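Local coordinates for tartronate semialdehyde reductase (Salmonella typhimurium, PDB 1VPD), which probably catalyses the NAD(P)H-dependent reduction of tartronate semialdehyde to D-glycerate, the last step in converting galactarate to D-glycerate, at residues M98-S110 against G166-N178; L13-L25 against V125-L137. One frame throughout, in Å; residues are numbered along the deposited sequence.

Contacts 1 and 2 lie with centres about 19 Å apart and are interleaved along the chain: 13-25 comes first, then 98-110, 125-137 and 166-178. Contact 2 stays within the N-terminal Rossmann-type domain, where helix 17-26 meets helix 128-134. Contact 1 sets helix 103-114 of that domain against the start of the long helix 170-198, which leads into the C-terminal helical domain. Strand 119-126 follows helix 103-114 directly, and its Val125 joins the two sites: Lys175 NZ is 2.7 Å from Val125 O, while Met98, Met16 and Met20 pack on the Val125 side chain. Val125 thus touches both the predicted catalytic lysine and the predicted dinucleotide-binding segment.

Contact 1: M98-S110 against G166-N178; sequences MSSIAPLASREIS and GDIGAGNVTKLAN
Asn172 and Ser106 are brought together by similar first torsions: Asn172 CG (chi1 -82°) and Ser106 OG each stand anti to their own carbonyl carbon, and with both CB atoms directed at the partner segment this brings ND2 and OG together. Asn172 is the polar centre of the contact. Its OD1 accepts from Ile101 N at 3.1 Å, a fairly straight bond at hydrogen (157°) whose donor stands well above the amide's carbonyl plane, away from a lone pair. ND2 gives a weak, bent hydrogen bond to Ser106 OG, 2.9 Å away. The same ND2 donates to a water 3.0 Å away, and that water in turn donates to Ser99 O. The buried amide therefore joins the loop ahead of helix 103-110 to the helix itself.

Apolar contacts surround this centre. Pro103 CG rests on Val173 CG2 at 3.7 Å, the side chains crossing at about a right angle, whereas Pro103 CD meets the CD1 methyl of Leu176 at 3.7 Å. Gly169, at the N-cap of the second helix, brings its CA within 4.6 Å of Pro103 CA, the nearest pair of CA atoms between the segments. Farther along, Ile168 CG1 touches Ser110 CB at 3.7 Å. At the other end Ser100 OG lies against Lys175 CE; these residues are predicted to bind NAD and to be catalytic, respectively, and Lys175 NZ hydrogen-bonds to Val125 O and to a tartrate that probably comes from the crystallisation liquor.

The helix segments run almost antiparallel (165°), with axes 8.7 Å apart. Asp122 of strand 119-126 accepts hydrogen bonds from Gly169 N through OD1 and from Asn172 N through OD2, Leu176 also touches helix 238-255, and helix 72-80 packs against Ala105 and Ile109, placing the contact where the Rossmann-type domain meets the long interdomain helix.

Contact 2: L13-L25 against V125-L137; sequences LGIMGKPMSKNLL and VSGGEPKAIDGTL
This is a helix-helix contact at the predicted dinucleotide-binding end of the Rossmann-type domain, where the glycine-rich turn and helix 17-25 lie beside helix 128-134. The helix segments run nearly parallel, 17° apart, with axes 7.9 Å from each other. The apolar core is built on two selenomethionines. Met16, bent at chi2 and chi3, curls its CE in among Val125, Ala132 and Leu137, reaching Ala132 CB at 3.7 Å. The Met20 and Val125 side chains run past each other in opposite directions, CE touching CG1, while Met20 CG meets Leu137 CD1 at 3.8 Å. Pro19 lies against Ala132 and Ile133, with CB 3.7 Å from Ile133 CA and CG over the methyl of Ala132.

Beside Ile133, Asn23 ND2 donates to Ile133 O at 3.2 Å and 161°; the acceptor lies close to the plane of the Asn23 amide, although the donor stands above the carbonyl plane of Ile133. Two waters also donate to Ile133 O, one shared with Pro19 O and the other with Asn23 OD1. At the opposite end, Ile15 CG2 abuts Glu129 CD at 3.5 Å, and a water bridges Ile15 O to Glu129 OE2, while Glu129 OE1 accepts from Gly235 N. The chemistry thus divides into an apolar interior and a hydrated margin, where one direct side-chain bond and several water bridges satisfy backbone carbonyls of both segments.

Contact 1: M98-S110 against G166-N178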
loop_
_atom_site.group_PDB
_atom_site.type_symbol
_atom_site.label_atom_id
_atom_site.label_comp_id
_atom_site.label_asym_id
_atom_site.label_seq_id
_atom_site.Cartn_x
_atom_site.Cartn_y
_atom_site.Cartn_z
HETATM N N MSE A 98 7.725 3.263 2.845
HETATM C CA MSE A 98 6.910 2.778 1.744
HETATM C C MSE A 98 5.449 2.562 2.154
HETATM O O MSE A 98 4.642 2.055 1.369
HETATM C CB MSE A 98 7.534 1.505 1.169
HETATM C CG MSE A 98 8.987 1.771 0.681
HETATM SE SE MSE A 98 9.860 0.337 -0.270
HETATM C CE MSE A 98 9.202 0.719 -2.059
ATOM N N SER A 99 5.116 2.998 3.363
ATOM C CA SER A 99 3.746 2.989 3.878
ATOM C C SER A 99 2.894 4.014 3.147
ATOM O O SER A 99 3.382 5.047 2.677
ATOM C CB SER A 99 3.744 3.346 5.366
ATOM O OG SER A 99 4.720 2.611 6.100
ATOM N N SER A 100 1.598 3.751 3.094
ATOM C CA SER A 100 0.636 4.737 2.643
ATOM C C SER A 100 0.158 5.538 3.843
ATOM O O SER A 100 -0.570 5.001 4.700
ATOM C CB SER A 100 -0.549 4.042 1.991
ATOM O OG SER A 100 -0.141 3.275 0.883
ATOM N N ILE A 101 0.584 6.795 3.946
ATOM C CA ILE A 101 0.191 7.645 5.081
ATOM C C ILE A 101 -0.155 9.044 4.606
ATOM O O ILE A 101 0.179 9.413 3.486
ATOM C CB ILE A 101 1.280 7.702 6.205
ATOM C CG1 ILE A 101 2.524 8.509 5.795
ATOM C CG2 ILE A 101 1.658 6.315 6.643
ATOM C CD1 ILE A 101 3.537 8.691 6.941
ATOM N N ALA A 102 -0.803 9.825 5.464
ATOM C CA ALA A 102 -1.179 11.202 5.121
ATOM C C ALA A 102 0.057 11.991 4.708
ATOM O O ALA A 102 1.059 11.950 5.428
ATOM C CB ALA A 102 -1.854 11.880 6.303
ATOM N N PRO A 103 0.022 12.701 3.583
ATOM C CA PRO A 103 1.180 13.536 3.197
ATOM C C PRO A 103 1.712 14.459 4.298
ATOM O O PRO A 103 2.940 14.588 4.443
ATOM C CB PRO A 103 0.661 14.333 2.005
ATOM C CG PRO A 103 -0.380 13.480 1.403
ATOM C CD PRO A 103 -1.001 12.669 2.516
ATOM N N LEU A 104 0.817 15.066 5.077
ATOM C CA LEU A 104 1.227 15.911 6.208
ATOM C C LEU A 104 2.061 15.118 7.209
ATOM O O LEU A 104 3.026 15.637 7.776
ATOM C CB LEU A 104 0.027 16.512 6.920
ATOM C CG LEU A 104 0.317 17.216 8.270
ATOM C CD1 LEU A 104 1.149 18.449 8.033
ATOM C CD2 LEU A 104 -0.959 17.565 9.056
ATOM N N ALA A 105 1.683 13.866 7.452
ATOM C CA ALA A 105 2.448 13.014 8.362
ATOM C C ALA A 105 3.848 12.702 7.821
ATOM O O ALA A 105 4.825 12.726 8.589
ATOM C CB ALA A 105 1.699 11.743 8.686
ATOM N N SER A 106 3.965 12.402 6.525
ATOM C CA SER A 106 5.281 12.218 5.916
ATOM C C SER A 106 6.155 13.438 6.172
ATOM O O SER A 106 7.331 13.314 6.555
ATOM C CB SER A 106 5.184 11.973 4.404
ATOM O OG SER A 106 4.487 10.784 4.128
ATOM N N ARG A 107 5.591 14.618 5.962
ATOM C CA ARG A 107 6.353 15.870 6.140
ATOM C C ARG A 107 6.757 16.099 7.598
ATOM O O ARG A 107 7.903 16.495 7.877
ATOM C CB ARG A 107 5.544 17.079 5.632
ATOM C CG ARG A 107 5.358 17.127 4.122
ATOM C CD ARG A 107 4.760 18.461 3.579
ATOM N NE ARG A 107 3.457 18.772 4.176
ATOM C CZ ARG A 107 2.257 18.557 3.628
ATOM N NH1 ARG A 107 2.131 18.021 2.410
ATOM N NH2 ARG A 107 1.162 18.894 4.313
ATOM N N GLU A 108 5.852 15.795 8.522
ATOM C CA GLU A 108 6.129 15.900 9.955
ATOM C C GLU A 108 7.247 14.963 10.410
ATOM O O GLU A 108 8.156 15.366 11.155
ATOM C CB GLU A 108 4.880 15.579 10.773
ATOM C CG GLU A 108 3.847 16.678 10.747
ATOM C CD GLU A 108 2.548 16.296 11.449
ATOM O OE1 GLU A 108 2.169 15.088 11.529
ATOM O OE2 GLU A 108 1.891 17.232 11.911
ATOM N N ILE A 109 7.166 13.712 9.977
ATOM C CA ILE A 109 8.153 12.705 10.338
ATOM C C ILE A 109 9.497 13.086 9.692
ATOM O O ILE A 109 10.556 12.986 10.330
ATOM C CB ILE A 109 7.698 11.307 9.866
ATOM C CG1 ILE A 109 6.431 10.886 10.634
ATOM C CG2 ILE A 109 8.821 10.295 10.087
ATOM C CD1 ILE A 109 5.665 9.770 9.970
ATOM N N SER A 110 9.459 13.527 8.441
ATOM C CA SER A 110 10.682 13.979 7.762
ATOM C C SER A 110 11.370 15.120 8.526
ATOM O O SER A 110 12.606 15.129 8.688
ATOM C CB SER A 110 10.360 14.417 6.337
ATOM O OG SER A 110 11.524 14.897 5.669
ATOM N N GLY A 166 8.040 14.423 -6.722
ATOM C CA GLY A 166 8.181 15.728 -6.118
ATOM C C GLY A 166 8.929 15.703 -4.798
ATOM O O GLY A 166 9.644 14.730 -4.510
ATOM N N ASP A 167 8.762 16.775 -4.024
ATOM C CA ASP A 167 9.374 16.916 -2.706
ATOM C C ASP A 167 8.681 15.967 -1.722
ATOM O O ASP A 167 7.656 15.357 -2.051
ATOM C CB ASP A 167 9.215 18.342 -2.168
ATOM C CG ASP A 167 9.973 19.392 -2.991
ATOM O OD1 ASP A 167 10.891 19.044 -3.751
ATOM O OD2 ASP A 167 9.693 20.602 -2.907
ATOM N N ILE A 168 9.234 15.874 -0.520
ATOM C CA ILE A 168 8.714 14.983 0.513
ATOM C C ILE A 168 7.199 15.197 0.688
ATOM O O ILE A 168 6.726 16.315 0.807
ATOM C CB ILE A 168 9.485 15.179 1.857
ATOM C CG1 ILE A 168 8.997 14.193 2.923
ATOM C CG2 ILE A 168 9.404 16.640 2.364
ATOM C CD1 ILE A 168 9.439 12.762 2.702
ATOM N N GLY A 169 6.474 14.082 0.696
ATOM C CA GLY A 169 5.018 14.073 0.726
ATOM C C GLY A 169 4.357 13.832 -0.609
ATOM O O GLY A 169 3.213 13.389 -0.652
ATOM N N ALA A 170 5.073 14.084 -1.705
ATOM C CA ALA A 170 4.517 13.933 -3.042
ATOM C C ALA A 170 4.279 12.490 -3.401
ATOM O O ALA A 170 3.371 12.197 -4.183
ATOM C CB ALA A 170 5.400 14.611 -4.108
ATOM N N GLY A 171 5.050 11.583 -2.823
ATOM C CA GLY A 171 4.787 10.166 -2.994
ATOM C C GLY A 171 3.389 9.829 -2.475
ATOM O O GLY A 171 2.598 9.183 -3.164
ATOM N N ASN A 172 3.107 10.251 -1.255
ATOM C CA ASN A 172 1.801 10.014 -0.678
ATOM C C ASN A 172 0.682 10.793 -1.333
ATOM O O ASN A 172 -0.408 10.265 -1.438
ATOM C CB ASN A 172 1.826 10.163 0.827
ATOM C CG ASN A 172 2.336 8.879 1.491
ATOM O OD1 ASN A 172 1.749 7.815 1.305
ATOM N ND2 ASN A 172 3.460 8.969 2.183
ATOM N N VAL A 173 0.937 11.997 -1.851
ATOM C CA VAL A 173 -0.112 12.664 -2.629
ATOM C C VAL A 173 -0.441 11.814 -3.855
ATOM O O VAL A 173 -1.599 11.624 -4.193
ATOM C CB VAL A 173 0.296 14.105 -3.055
ATOM C CG1 VAL A 173 -0.693 14.685 -4.056
ATOM C CG2 VAL A 173 0.395 14.999 -1.873
ATOM N N THR A 174 0.589 11.283 -4.518
ATOM C CA THR A 174 0.413 10.453 -5.696
ATOM C C THR A 174 -0.339 9.180 -5.322
ATOM O O THR A 174 -1.234 8.741 -6.056
ATOM C CB THR A 174 1.780 10.153 -6.341
ATOM O OG1 THR A 174 2.419 11.384 -6.716
ATOM C CG2 THR A 174 1.628 9.370 -7.641
ATOM N N LYS A 175 0.005 8.611 -4.173
ATOM C CA LYS A 175 -0.712 7.440 -3.657
ATOM C C LYS A 175 -2.189 7.745 -3.324
ATOM O O LYS A 175 -3.036 6.876 -3.507
ATOM C CB LYS A 175 0.010 6.830 -2.451
ATOM C CG LYS A 175 -0.652 5.578 -1.863
ATOM C CD LYS A 175 -0.756 4.390 -2.831
ATOM C CE LYS A 175 -1.129 3.104 -2.094
ATOM N NZ LYS A 175 -1.465 1.981 -3.032
ATOM N N LEU A 176 -2.512 8.945 -2.858
ATOM C CA LEU A 176 -3.929 9.317 -2.662
ATOM C C LEU A 176 -4.680 9.284 -3.988
ATOM O O LEU A 176 -5.753 8.690 -4.091
ATOM C CB LEU A 176 -4.098 10.670 -1.971
ATOM C CG LEU A 176 -3.483 10.799 -0.571
ATOM C CD1 LEU A 176 -3.676 12.201 -0.042
ATOM C CD2 LEU A 176 -4.060 9.758 0.383
ATOM N N ALA A 177 -4.111 9.897 -5.021
ATOM C CA ALA A 177 -4.696 9.810 -6.367
ATOM C C ALA A 177 -4.839 8.352 -6.808
ATOM O O ALA A 177 -5.862 7.935 -7.347
ATOM C CB ALA A 177 -3.835 10.575 -7.347
ATOM N N ASN A 178 -3.805 7.553 -6.555
ATOM C CA ASN A 178 -3.831 6.129 -6.860
ATOM C C ASN A 178 -4.997 5.417 -6.192
ATOM O O ASN A 178 -5.707 4.641 -6.825
ATOM C CB ASN A 178 -2.507 5.491 -6.402
ATOM C CG ASN A 178 -2.333 4.076 -6.887
ATOM O OD1 ASN A 178 -2.872 3.097 -6.294
ATOM N ND2 ASN A 178 -1.555 3.927 -7.932
HETATM O O HOH W 1 5.388 6.720 2.457
#

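Contact 2: L13-L25 against V125-L137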
loop_
_atom_site.group_PDB
_atom_site.type_symbol
_atom_site.label_atom_id
_atom_site.label_comp_id
_atom_site.label_asym_id
_atom_site.label_seq_id
_atom_site.Cartn_x
_atom_site.Cartn_y
_atom_site.Cartn_z
ATOM N N LEU A 13 6.562 -6.642 7.860
ATOM C CA LEU A 13 6.618 -7.845 7.043
ATOM C C LEU A 13 5.208 -8.413 6.872
ATOM O O LEU A 13 4.950 -9.617 7.053
ATOM C CB LEU A 13 7.550 -8.876 7.701
ATOM C CG LEU A 13 8.971 -8.385 7.947
ATOM C CD1 LEU A 13 9.769 -9.462 8.670
ATOM C CD2 LEU A 13 9.659 -7.969 6.644
ATOM N N GLY A 14 4.278 -7.528 6.524
ATOM C CA GLY A 14 2.890 -7.925 6.331
ATOM C C GLY A 14 2.621 -8.431 4.915
ATOM O O GLY A 14 3.518 -8.895 4.203
ATOM N N ILE A 15 1.369 -8.306 4.476
ATOM C CA ILE A 15 0.954 -8.844 3.179
ATOM C C ILE A 15 1.785 -8.291 2.033
ATOM O O ILE A 15 2.133 -9.024 1.110
ATOM C CB ILE A 15 -0.582 -8.587 2.970
ATOM C CG1 ILE A 15 -1.381 -9.525 3.897
ATOM C CG2 ILE A 15 -0.963 -8.841 1.520
ATOM C CD1 ILE A 15 -2.892 -9.316 3.938
HETATM N N MSE A 16 2.092 -6.990 2.083
HETATM C CA MSE A 16 2.948 -6.373 1.083
HETATM C C MSE A 16 4.433 -6.495 1.473
HETATM O O MSE A 16 5.274 -6.867 0.653
HETATM C CB MSE A 16 2.546 -4.901 0.911
HETATM C CG MSE A 16 1.041 -4.702 0.602
HETATM SE SE MSE A 16 0.532 -5.439 -1.144
HETATM C CE MSE A 16 1.685 -4.251 -2.189
ATOM N N GLY A 17 4.747 -6.169 2.723
ATOM C CA GLY A 17 6.136 -6.086 3.168
ATOM C C GLY A 17 6.911 -7.394 3.059
ATOM O O GLY A 17 8.073 -7.411 2.666
ATOM N N LYS A 18 6.274 -8.482 3.444
ATOM C CA LYS A 18 6.966 -9.779 3.421
ATOM C C LYS A 18 7.479 -10.146 2.023
ATOM O O LYS A 18 8.684 -10.359 1.856
ATOM C CB LYS A 18 6.106 -10.881 4.027
ATOM C CG LYS A 18 6.833 -12.221 4.109
ATOM C CD LYS A 18 6.154 -13.133 5.088
ATOM C CE LYS A 18 5.073 -13.915 4.449
ATOM N NZ LYS A 18 4.662 -15.034 5.359
ATOM N N PRO A 19 6.617 -10.217 0.997
ATOM C CA PRO A 19 7.125 -10.517 -0.350
ATOM C C PRO A 19 8.106 -9.497 -0.908
ATOM O O PRO A 19 9.007 -9.879 -1.672
ATOM C CB PRO A 19 5.857 -10.627 -1.210
ATOM C CG PRO A 19 4.793 -9.934 -0.416
ATOM C CD PRO A 19 5.143 -10.140 1.031
HETATM N N MSE A 20 7.949 -8.223 -0.549
HETATM C CA MSE A 20 8.874 -7.201 -0.966
HETATM C C MSE A 20 10.283 -7.481 -0.405
HETATM O O MSE A 20 11.268 -7.431 -1.138
HETATM C CB MSE A 20 8.365 -5.842 -0.512
HETATM C CG MSE A 20 7.146 -5.390 -1.352
HETATM SE SE MSE A 20 6.196 -3.901 -0.491
HETATM C CE MSE A 20 7.369 -2.456 -1.002
ATOM N N SER A 21 10.347 -7.783 0.884
ATOM C CA SER A 21 11.622 -8.098 1.533
ATOM C C SER A 21 12.270 -9.321 0.880
ATOM O O SER A 21 13.497 -9.343 0.691
ATOM C CB SER A 21 11.449 -8.295 3.046
ATOM O OG SER A 21 10.795 -9.499 3.387
ATOM N N LYS A 22 11.461 -10.317 0.516
ATOM C CA LYS A 22 11.983 -11.521 -0.126
ATOM C C LYS A 22 12.543 -11.217 -1.515
ATOM O O LYS A 22 13.565 -11.776 -1.911
ATOM C CB LYS A 22 10.932 -12.628 -0.161
ATOM C CG LYS A 22 10.648 -13.199 1.201
ATOM C CD LYS A 22 9.724 -14.372 1.085
ATOM C CE LYS A 22 9.377 -14.922 2.428
ATOM N NZ LYS A 22 8.246 -15.874 2.333
ATOM N N ASN A 23 11.939 -10.276 -2.244
ATOM C CA ASN A 23 12.517 -9.850 -3.499
ATOM C C ASN A 23 13.862 -9.144 -3.346
ATOM O O ASN A 23 14.731 -9.284 -4.215
ATOM C CB ASN A 23 11.520 -9.008 -4.317
ATOM C CG ASN A 23 10.456 -9.873 -4.957
ATOM O OD1 ASN A 23 10.736 -11.033 -5.309
ATOM N ND2 ASN A 23 9.223 -9.335 -5.105
ATOM N N LEU A 24 14.051 -8.404 -2.257
ATOM C CA LEU A 24 15.336 -7.762 -1.995
ATOM C C LEU A 24 16.388 -8.832 -1.715
ATOM O O LEU A 24 17.517 -8.722 -2.195
ATOM C CB LEU A 24 15.261 -6.795 -0.812
ATOM C CG LEU A 24 14.487 -5.483 -1.021
ATOM C CD1 LEU A 24 14.596 -4.611 0.222
ATOM C CD2 LEU A 24 14.933 -4.723 -2.257
ATOM N N LEU A 25 16.016 -9.858 -0.967
ATOM C CA LEU A 25 16.958 -10.948 -0.655
ATOM C C LEU A 25 17.386 -11.672 -1.925
ATOM O O LEU A 25 18.562 -11.979 -2.091
ATOM C CB LEU A 25 16.358 -11.932 0.336
ATOM C CG LEU A 25 16.169 -11.395 1.764
ATOM C CD1 LEU A 25 15.278 -12.293 2.552
ATOM C CD2 LEU A 25 17.498 -11.223 2.495
ATOM N N VAL A 125 3.520 2.422 -2.654
ATOM C CA VAL A 125 3.487 1.511 -3.779
ATOM C C VAL A 125 2.085 1.215 -4.231
ATOM O O VAL A 125 1.116 1.407 -3.478
ATOM C CB VAL A 125 4.221 0.167 -3.448
ATOM C CG1 VAL A 125 5.574 0.422 -2.813
ATOM C CG2 VAL A 125 3.396 -0.732 -2.528
ATOM N N SER A 126 1.987 0.679 -5.441
ATOM C CA SER A 126 0.719 0.119 -5.919
ATOM C C SER A 126 0.921 -1.115 -6.782
ATOM O O SER A 126 1.849 -1.189 -7.601
ATOM C CB SER A 126 -0.063 1.156 -6.703
ATOM O OG SER A 126 -1.304 0.608 -7.073
ATOM N N GLY A 127 0.001 -2.059 -6.625
ATOM C CA GLY A 127 -0.070 -3.224 -7.485
ATOM C C GLY A 127 -0.751 -4.413 -6.863
ATOM O O GLY A 127 -1.081 -5.389 -7.555
ATOM N N GLY A 128 -0.971 -4.357 -5.555
ATOM C CA GLY A 128 -1.654 -5.416 -4.849
ATOM C C GLY A 128 -0.707 -6.533 -4.473
ATOM O O GLY A 128 0.419 -6.586 -4.935
ATOM N N GLU A 129 -1.200 -7.447 -3.656
ATOM C CA GLU A 129 -0.388 -8.562 -3.193
ATOM C C GLU A 129 0.246 -9.345 -4.353
ATOM O O GLU A 129 1.419 -9.709 -4.262
ATOM C CB GLU A 129 -1.232 -9.456 -2.293
ATOM C CG GLU A 129 -0.466 -10.612 -1.673
ATOM C CD GLU A 129 -1.316 -11.497 -0.785
ATOM O OE1 GLU A 129 -2.581 -11.441 -0.834
ATOM O OE2 GLU A 129 -0.711 -12.251 -0.004
ATOM N N PRO A 130 -0.475 -9.622 -5.445
ATOM C CA PRO A 130 0.160 -10.329 -6.571
ATOM C C PRO A 130 1.402 -9.652 -7.122
ATOM O O PRO A 130 2.379 -10.338 -7.467
ATOM C CB PRO A 130 -0.954 -10.401 -7.619
ATOM C CG PRO A 130 -2.216 -10.342 -6.806
ATOM C CD PRO A 130 -1.908 -9.377 -5.700
ATOM N N LYS A 131 1.391 -8.328 -7.202
ATOM C CA LYS A 131 2.534 -7.622 -7.761
ATOM C C LYS A 131 3.638 -7.344 -6.731
ATOM O O LYS A 131 4.794 -7.114 -7.105
ATOM C CB LYS A 131 2.092 -6.327 -8.441
ATOM C CG LYS A 131 1.213 -6.562 -9.677
ATOM C CD LYS A 131 0.994 -5.270 -10.458
ATOM C CE LYS A 131 0.302 -5.528 -11.782
ATOM N NZ LYS A 131 1.266 -6.031 -12.811
ATOM N N ALA A 132 3.287 -7.352 -5.450
ATOM C CA ALA A 132 4.289 -7.345 -4.382
ATOM C C ALA A 132 5.089 -8.644 -4.477
ATOM O O ALA A 132 6.317 -8.637 -4.403
ATOM C CB ALA A 132 3.630 -7.226 -3.027
ATOM N N ILE A 133 4.378 -9.743 -4.692
ATOM C CA ILE A 133 5.007 -11.070 -4.807
ATOM C C ILE A 133 5.917 -11.151 -6.027
ATOM O O ILE A 133 7.088 -11.521 -5.900
ATOM C CB ILE A 133 3.941 -12.197 -4.798
ATOM C CG1 ILE A 133 3.299 -12.313 -3.415
ATOM C CG2 ILE A 133 4.553 -13.558 -5.242
ATOM C CD1 ILE A 133 2.010 -13.076 -3.381
ATOM N N ASP A 134 5.427 -10.753 -7.203
ATOM C CA ASP A 134 6.202 -10.933 -8.429
ATOM C C ASP A 134 7.151 -9.773 -8.764
ATOM O O ASP A 134 7.890 -9.826 -9.744
ATOM C CB ASP A 134 5.298 -11.345 -9.601
ATOM C CG ASP A 134 4.533 -10.198 -10.218
ATOM O OD1 ASP A 134 4.698 -9.035 -9.792
ATOM O OD2 ASP A 134 3.747 -10.388 -11.184
ATOM N N GLY A 135 7.171 -8.757 -7.907
ATOM C CA GLY A 135 8.101 -7.666 -8.031
ATOM C C GLY A 135 7.837 -6.661 -9.135
ATOM O O GLY A 135 8.779 -6.051 -9.631
ATOM N N THR A 136 6.566 -6.467 -9.504
ATOM C CA THR A 136 6.195 -5.551 -10.573
ATOM C C THR A 136 5.380 -4.356 -10.066
ATOM O O THR A 136 4.729 -3.668 -10.862
ATOM C CB THR A 136 5.386 -6.277 -11.666
ATOM O OG1 THR A 136 4.195 -6.850 -11.120
ATOM C CG2 THR A 136 6.176 -7.469 -12.241
ATOM N N LEU A 137 5.446 -4.100 -8.757
ATOM C CA LEU A 137 4.850 -2.896 -8.156
ATOM C C LEU A 137 5.292 -1.617 -8.842
ATOM O O LEU A 137 6.429 -1.519 -9.298
ATOM C CB LEU A 137 5.275 -2.769 -6.692
ATOM C CG LEU A 137 4.823 -3.843 -5.726
ATOM C CD1 LEU A 137 5.539 -3.689 -4.388
ATOM C CD2 LEU A 137 3.329 -3.779 -5.524
HETATM O O HOH W 2 1.735 -11.720 1.047
HETATM O O HOH W 3 8.265 -12.058 -3.345
HETATM O O HOH W 4 8.311 -6.681 -4.481
HETATM O O HOH W 5 9.579 -12.646 -7.077
#